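Local coordinates for protein putative streptothricin acetyltransferase (Bacillus anthracis, PDB 3PP9) that binds acetyl coenzyme A and probably transfers its acetyl group to streptothricin, as a member of the GNAT acetyltransferase family, at residues A[106-110]-A[111-115]. Residues are numbered along the deposited sequence; the frame is centred on the assembly and turned at random.
With ACO (acetyl coenzyme *a), chain D.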
ATOM      1  N   ILE A 106      -6.004 -12.246  -9.469  1.00 13.57           N
ATOM      2  CA  ILE A 106      -6.792 -12.663 -10.619  1.00 13.26           C
ATOM      3  C   ILE A 106      -5.945 -13.758 -11.249  1.00 12.93           C
ATOM      4  O   ILE A 106      -4.748 -13.574 -11.486  1.00 13.73           O
ATOM      5  CB  ILE A 106      -7.203 -11.566 -11.607  1.00 13.43           C
ATOM      6  CG1 ILE A 106      -7.998 -12.190 -12.778  1.00 11.67           C
ATOM      7  CG2 ILE A 106      -5.963 -10.793 -12.156  1.00 12.86           C
ATOM      8  CD1 ILE A 106      -8.511 -11.196 -13.813  1.00 13.38           C
ATOM      9  N   THR A 107      -6.554 -14.918 -11.462  1.00 11.91           N
ATOM     10  CA  THR A 107      -5.847 -16.030 -12.070  1.00 13.17           C
ATOM     11  C   THR A 107      -6.719 -16.785 -13.043  1.00 12.88           C
ATOM     12  O   THR A 107      -7.871 -17.082 -12.755  1.00 13.33           O
ATOM     13  CB  THR A 107      -5.385 -17.058 -11.025  1.00 13.53           C
ATOM     14  OG1 THR A 107      -4.376 -16.481 -10.180  1.00 17.22           O
ATOM     15  CG2 THR A 107      -4.780 -18.304 -11.691  1.00 18.45           C
ATOM     16  N   VAL A 108      -6.152 -17.071 -14.213  1.00 12.79           N
ATOM     17  CA  VAL A 108      -6.790 -17.925 -15.196  1.00 13.08           C
ATOM     18  C   VAL A 108      -5.819 -19.120 -15.337  1.00 13.55           C
ATOM     19  O   VAL A 108      -4.590 -18.941 -15.474  1.00 13.48           O
ATOM     20  CB  VAL A 108      -7.050 -17.216 -16.539  1.00 13.41           C
ATOM     21  CG1 VAL A 108      -7.465 -18.225 -17.628  1.00 13.42           C
ATOM     22  CG2 VAL A 108      -8.121 -16.145 -16.361  1.00 14.25           C
ATOM     23  N   ASP A 109      -6.350 -20.339 -15.258  1.00 14.29           N
ATOM     24  CA  ASP A 109      -5.548 -21.559 -15.385  1.00 16.10           C
ATOM     25  C   ASP A 109      -4.673 -21.402 -16.631  1.00 16.55           C
ATOM     26  O   ASP A 109      -5.158 -21.008 -17.694  1.00 15.04           O
ATOM     27  CB  ASP A 109      -6.498 -22.756 -15.508  1.00 17.10           C
ATOM     28  CG  ASP A 109      -5.817 -24.126 -15.378  1.00 23.17           C
ATOM     29  OD1 ASP A 109      -4.741 -24.260 -14.777  1.00 24.08           O
ATOM     30  OD2 ASP A 109      -6.442 -25.115 -15.836  1.00 30.35           O
ATOM     31  N   LYS A 110      -3.393 -21.736 -16.505  1.00 16.34           N
ATOM     32  CA  LYS A 110      -2.428 -21.556 -17.589  1.00 16.72           C
ATOM     33  C   LYS A 110      -2.893 -22.011 -18.960  1.00 17.18           C
ATOM     34  O   LYS A 110      -2.791 -21.253 -19.934  1.00 18.72           O
ATOM     35  CB  LYS A 110      -1.080 -22.221 -17.246  1.00 18.58           C
ATOM     36  CG  LYS A 110       0.024 -21.870 -18.241  1.00 24.21           C
ATOM     37  CD  LYS A 110       1.393 -22.370 -17.793  1.00 30.06           C
ATOM     38  CE  LYS A 110       1.511 -23.869 -17.872  1.00 36.07           C
ATOM     39  NZ  LYS A 110       2.833 -24.387 -17.397  1.00 40.77           N
ATOM     40  N   LYS A 111      -3.469 -23.201 -19.042  1.00 17.78           N
ATOM     41  CA  LYS A 111      -3.865 -23.698 -20.343  1.00 18.95           C
ATOM     42  C   LYS A 111      -4.960 -22.916 -21.053  1.00 17.96           C
ATOM     43  O   LYS A 111      -5.084 -23.044 -22.258  1.00 18.19           O
ATOM     44  CB  LYS A 111      -4.251 -25.185 -20.273  1.00 21.44           C
ATOM     45  CG  LYS A 111      -5.582 -25.449 -19.645  1.00 23.73           C
ATOM     46  CD  LYS A 111      -5.934 -26.952 -19.649  1.00 28.80           C
ATOM     47  CE  LYS A 111      -5.102 -27.780 -18.667  1.00 30.70           C
ATOM     48  NZ  LYS A 111      -5.449 -27.438 -17.256  1.00 33.25           N
ATOM     49  N   TYR A 112      -5.722 -22.097 -20.325  1.00 16.60           N
ATOM     50  CA  TYR A 112      -6.818 -21.343 -20.909  1.00 17.55           C
ATOM     51  C   TYR A 112      -6.567 -19.853 -21.101  1.00 17.55           C
ATOM     52  O   TYR A 112      -7.502 -19.110 -21.427  1.00 19.32           O
ATOM     53  CB  TYR A 112      -8.085 -21.507 -20.061  1.00 17.46           C
ATOM     54  CG  TYR A 112      -8.595 -22.920 -19.987  1.00 18.42           C
ATOM     55  CD1 TYR A 112      -9.268 -23.467 -21.049  1.00 21.23           C
ATOM     56  CD2 TYR A 112      -8.422 -23.703 -18.852  1.00 20.19           C
ATOM     57  CE1 TYR A 112      -9.742 -24.758 -20.998  1.00 22.83           C
ATOM     58  CE2 TYR A 112      -8.893 -25.013 -18.799  1.00 21.34           C
ATOM     59  CZ  TYR A 112      -9.553 -25.525 -19.880  1.00 22.70           C
ATOM     60  OH  TYR A 112     -10.042 -26.818 -19.882  1.00 26.89           O
ATOM     61  N   ARG A 113      -5.342 -19.400 -20.877  1.00 16.97           N
ATOM     62  CA  ARG A 113      -5.052 -17.970 -21.033  1.00 15.42           C
ATOM     63  C   ARG A 113      -5.050 -17.508 -22.477  1.00 16.62           C
ATOM     64  O   ARG A 113      -4.820 -18.289 -23.402  1.00 18.01           O
ATOM     65  CB  ARG A 113      -3.732 -17.627 -20.388  1.00 15.43           C
ATOM     66  CG  ARG A 113      -3.735 -17.817 -18.887  1.00 15.95           C
ATOM     67  CD  ARG A 113      -2.377 -17.511 -18.277  1.00 14.76           C
ATOM     68  NE  ARG A 113      -2.318 -18.086 -16.934  1.00 13.93           N
ATOM     69  CZ  ARG A 113      -1.207 -18.373 -16.285  1.00 16.49           C
ATOM     70  NH1 ARG A 113      -0.023 -18.082 -16.819  1.00 17.56           N
ATOM     71  NH2 ARG A 113      -1.281 -18.984 -15.118  1.00 15.54           N
ATOM     72  N   THR A 114      -5.282 -16.202 -22.619  1.00 16.37           N
ATOM     73  CA  THR A 114      -5.350 -15.440 -23.876  1.00 16.59           C
ATOM     74  C   THR A 114      -6.638 -15.687 -24.682  1.00 17.39           C
ATOM     75  O   THR A 114      -6.737 -15.289 -25.856  1.00 19.87           O
ATOM     76  CB  THR A 114      -4.118 -15.644 -24.789  1.00 17.23           C
ATOM     77  OG1 THR A 114      -4.185 -16.895 -25.469  1.00 18.18           O
ATOM     78  CG2 THR A 114      -2.811 -15.521 -23.971  1.00 19.50           C
ATOM     79  N   LEU A 115      -7.614 -16.311 -24.032  1.00 15.86           N
ATOM     80  CA  LEU A 115      -8.911 -16.656 -24.635  1.00 17.03           C
ATOM     81  C   LEU A 115     -10.084 -15.830 -24.083  1.00 17.44           C
ATOM     82  O   LEU A 115     -11.254 -16.197 -24.273  1.00 18.75           O
ATOM     83  CB  LEU A 115      -9.178 -18.157 -24.459  1.00 17.13           C
ATOM     84  CG  LEU A 115      -8.146 -19.061 -25.143  1.00 18.12           C
ATOM     85  CD1 LEU A 115      -8.399 -20.533 -24.787  1.00 17.89           C
ATOM     86  CD2 LEU A 115      -8.105 -18.859 -26.663  1.00 22.22           C
TER
HETATM   87  N1A ACO D 185       0.770 -10.301 -23.285  1.00 29.02           N
HETATM   88  C2A ACO D 185       0.145  -9.303 -23.936  1.00 28.70           C
HETATM   89  N3A ACO D 185      -1.181  -9.106 -23.878  1.00 30.20           N
HETATM   90  C4A ACO D 185      -1.954  -9.937 -23.133  1.00 29.28           C
HETATM   91  C5A ACO D 185      -1.334 -11.055 -22.417  1.00 27.75           C
HETATM   92  C6A ACO D 185       0.113 -11.212 -22.537  1.00 26.25           C
HETATM   93  N6A ACO D 185       0.718 -12.227 -21.891  1.00 27.51           N
HETATM   94  N7A ACO D 185      -2.306 -11.720 -21.783  1.00 28.73           N
HETATM   95  C8A ACO D 185      -3.467 -11.087 -22.068  1.00 29.44           C
HETATM   96  N9A ACO D 185      -3.251 -10.023 -22.864  1.00 30.82           N
HETATM   97  C1B ACO D 185      -4.259  -9.120 -23.443  1.00 32.60           C
HETATM   98  C2B ACO D 185      -5.011  -9.916 -24.512  1.00 32.87           C
HETATM   99  O2B ACO D 185      -4.386  -9.945 -25.802  1.00 34.62           O
HETATM  100  C3B ACO D 185      -6.359  -9.247 -24.543  1.00 33.63           C
HETATM  101  O3B ACO D 185      -6.299  -8.131 -25.421  1.00 39.84           O
HETATM  102  P3B ACO D 185      -7.488  -7.751 -26.432  1.00 45.17           P
HETATM  103  O7A ACO D 185      -8.668  -7.444 -25.534  1.00 46.89           O
HETATM  104  O8A ACO D 185      -7.641  -8.995 -27.269  1.00 46.64           O
HETATM  105  O9A ACO D 185      -6.906  -6.549 -27.149  1.00 46.64           O
HETATM  106  C4B ACO D 185      -6.552  -8.765 -23.119  1.00 29.78           C
HETATM  107  O4B ACO D 185      -5.249  -8.680 -22.520  1.00 29.58           O
HETATM  108  C5B ACO D 185      -7.448  -9.714 -22.331  1.00 26.71           C
HETATM  109  O5B ACO D 185      -6.749 -10.948 -22.152  1.00 19.05           O
HETATM  110  P1A ACO D 185      -7.507 -12.249 -21.601  1.00 17.15           P
HETATM  111  O1A ACO D 185      -7.404 -13.356 -22.624  1.00 18.24           O
HETATM  112  O2A ACO D 185      -8.859 -11.803 -21.127  1.00 18.36           O
HETATM  113  O3A ACO D 185      -6.558 -12.585 -20.334  1.00 16.50           O
HETATM  114  P2A ACO D 185      -6.368 -14.005 -19.630  1.00 16.49           P
HETATM  115  O4A ACO D 185      -5.151 -14.601 -20.275  1.00 15.80           O
HETATM  116  O5A ACO D 185      -7.639 -14.808 -19.580  1.00 16.83           O
HETATM  117  O6A ACO D 185      -6.053 -13.597 -18.098  1.00 15.39           O
HETATM  118  CBP ACO D 185      -4.318 -13.110 -16.507  1.00 13.83           C
HETATM  119  CCP ACO D 185      -5.044 -12.657 -17.767  1.00 16.22           C
HETATM  120  CDP ACO D 185      -3.335 -12.025 -16.092  1.00 16.43           C
HETATM  121  CEP ACO D 185      -5.336 -13.350 -15.395  1.00 15.99           C
HETATM  122  CAP ACO D 185      -3.567 -14.420 -16.780  1.00 14.88           C
HETATM  123  OAP ACO D 185      -2.448 -14.154 -17.668  1.00 18.77           O
HETATM  124  C9P ACO D 185      -3.001 -15.070 -15.550  1.00 14.07           C
HETATM  125  O9P ACO D 185      -3.691 -15.731 -14.814  1.00 13.62           O
HETATM  126  N8P ACO D 185      -1.698 -14.915 -15.282  1.00 15.01           N
HETATM  127  C7P ACO D 185      -1.034 -15.556 -14.143  1.00 17.19           C
HETATM  128  C6P ACO D 185      -1.463 -15.010 -12.806  1.00 15.87           C
HETATM  129  C5P ACO D 185      -1.203 -13.531 -12.775  1.00 17.41           C
HETATM  130  O5P ACO D 185      -0.181 -13.053 -13.234  1.00 17.15           O
HETATM  131  N4P ACO D 185      -2.133 -12.778 -12.231  1.00 16.28           N
HETATM  132  C3P ACO D 185      -2.038 -11.335 -12.109  1.00 17.01           C
HETATM  133  C2P ACO D 185      -1.161 -11.056 -10.889  1.00 19.97           C
HETATM  134  S1P ACO D 185      -1.389  -9.402 -10.269  1.00 20.00           S
HETATM  135  C   ACO D 185      -2.837  -9.530  -9.409  1.00 20.28           C
HETATM  136  O   ACO D 185      -3.442 -10.581  -9.374  1.00 19.33           O
HETATM  137  CH3 ACO D 185      -3.365  -8.325  -8.709  1.00 19.76           C
HETATM  138  O   HOH W   1      -3.245 -25.205 -16.957  1.00 14.11           O
HETATM  139  O   HOH W   2      -4.146 -26.825 -14.258  1.00 31.24           O
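The Arg113 guanidinium is sandwiched between Lys110 and acetyl coenzyme A. Lys110 CA lies over one face, toward the rim. ACO C7P covers the opposite face, 3.5 Å above the plane and over its centre. At the edge, Arg113 NE donates to Val108 O at 2.8 Å, with the acceptor in the guanidinium plane and an N-H...O angle of 167°. Arg113 NH2 adds a weak bond to the same oxygen. The arginine chain runs extended from CG to NE, which carries the group back to the strand end, and Arg113 NH1 donates to Ser25 O.

The Tyr112 ring has Lys111 CG over one face and Asp109 CB in plane at its edge. Lys111 bends at chi3 (72°) and chi4 (68°), bringing NZ within 2.9 Å of Asp109 OD2 in a salt bridge, on the syn side but tilted out of the carboxylate plane. Two waters also link Asp109 OD1 to Lys111 NZ, each through one weak bond. Tyr112 N to Asp109 O (2.9 Å) and Arg113 N to Lys110 O (3.3 Å) form the short 3-10 turn after the strand.

Val108 N donates a hydrogen bond to ACO O9P at 2.9 Å, and Ile106 O accepts one from ACO N4P, so strand 101-108 pairs with the pantetheine arm. Thr114 N donates to ACO O4A at 2.8 Å, and Gly116 N and Gly118 N also bond to the cofactor. This is the pyrophosphate-binding Arg-x-x-Gly-x-Gly signature of GNAT motif A.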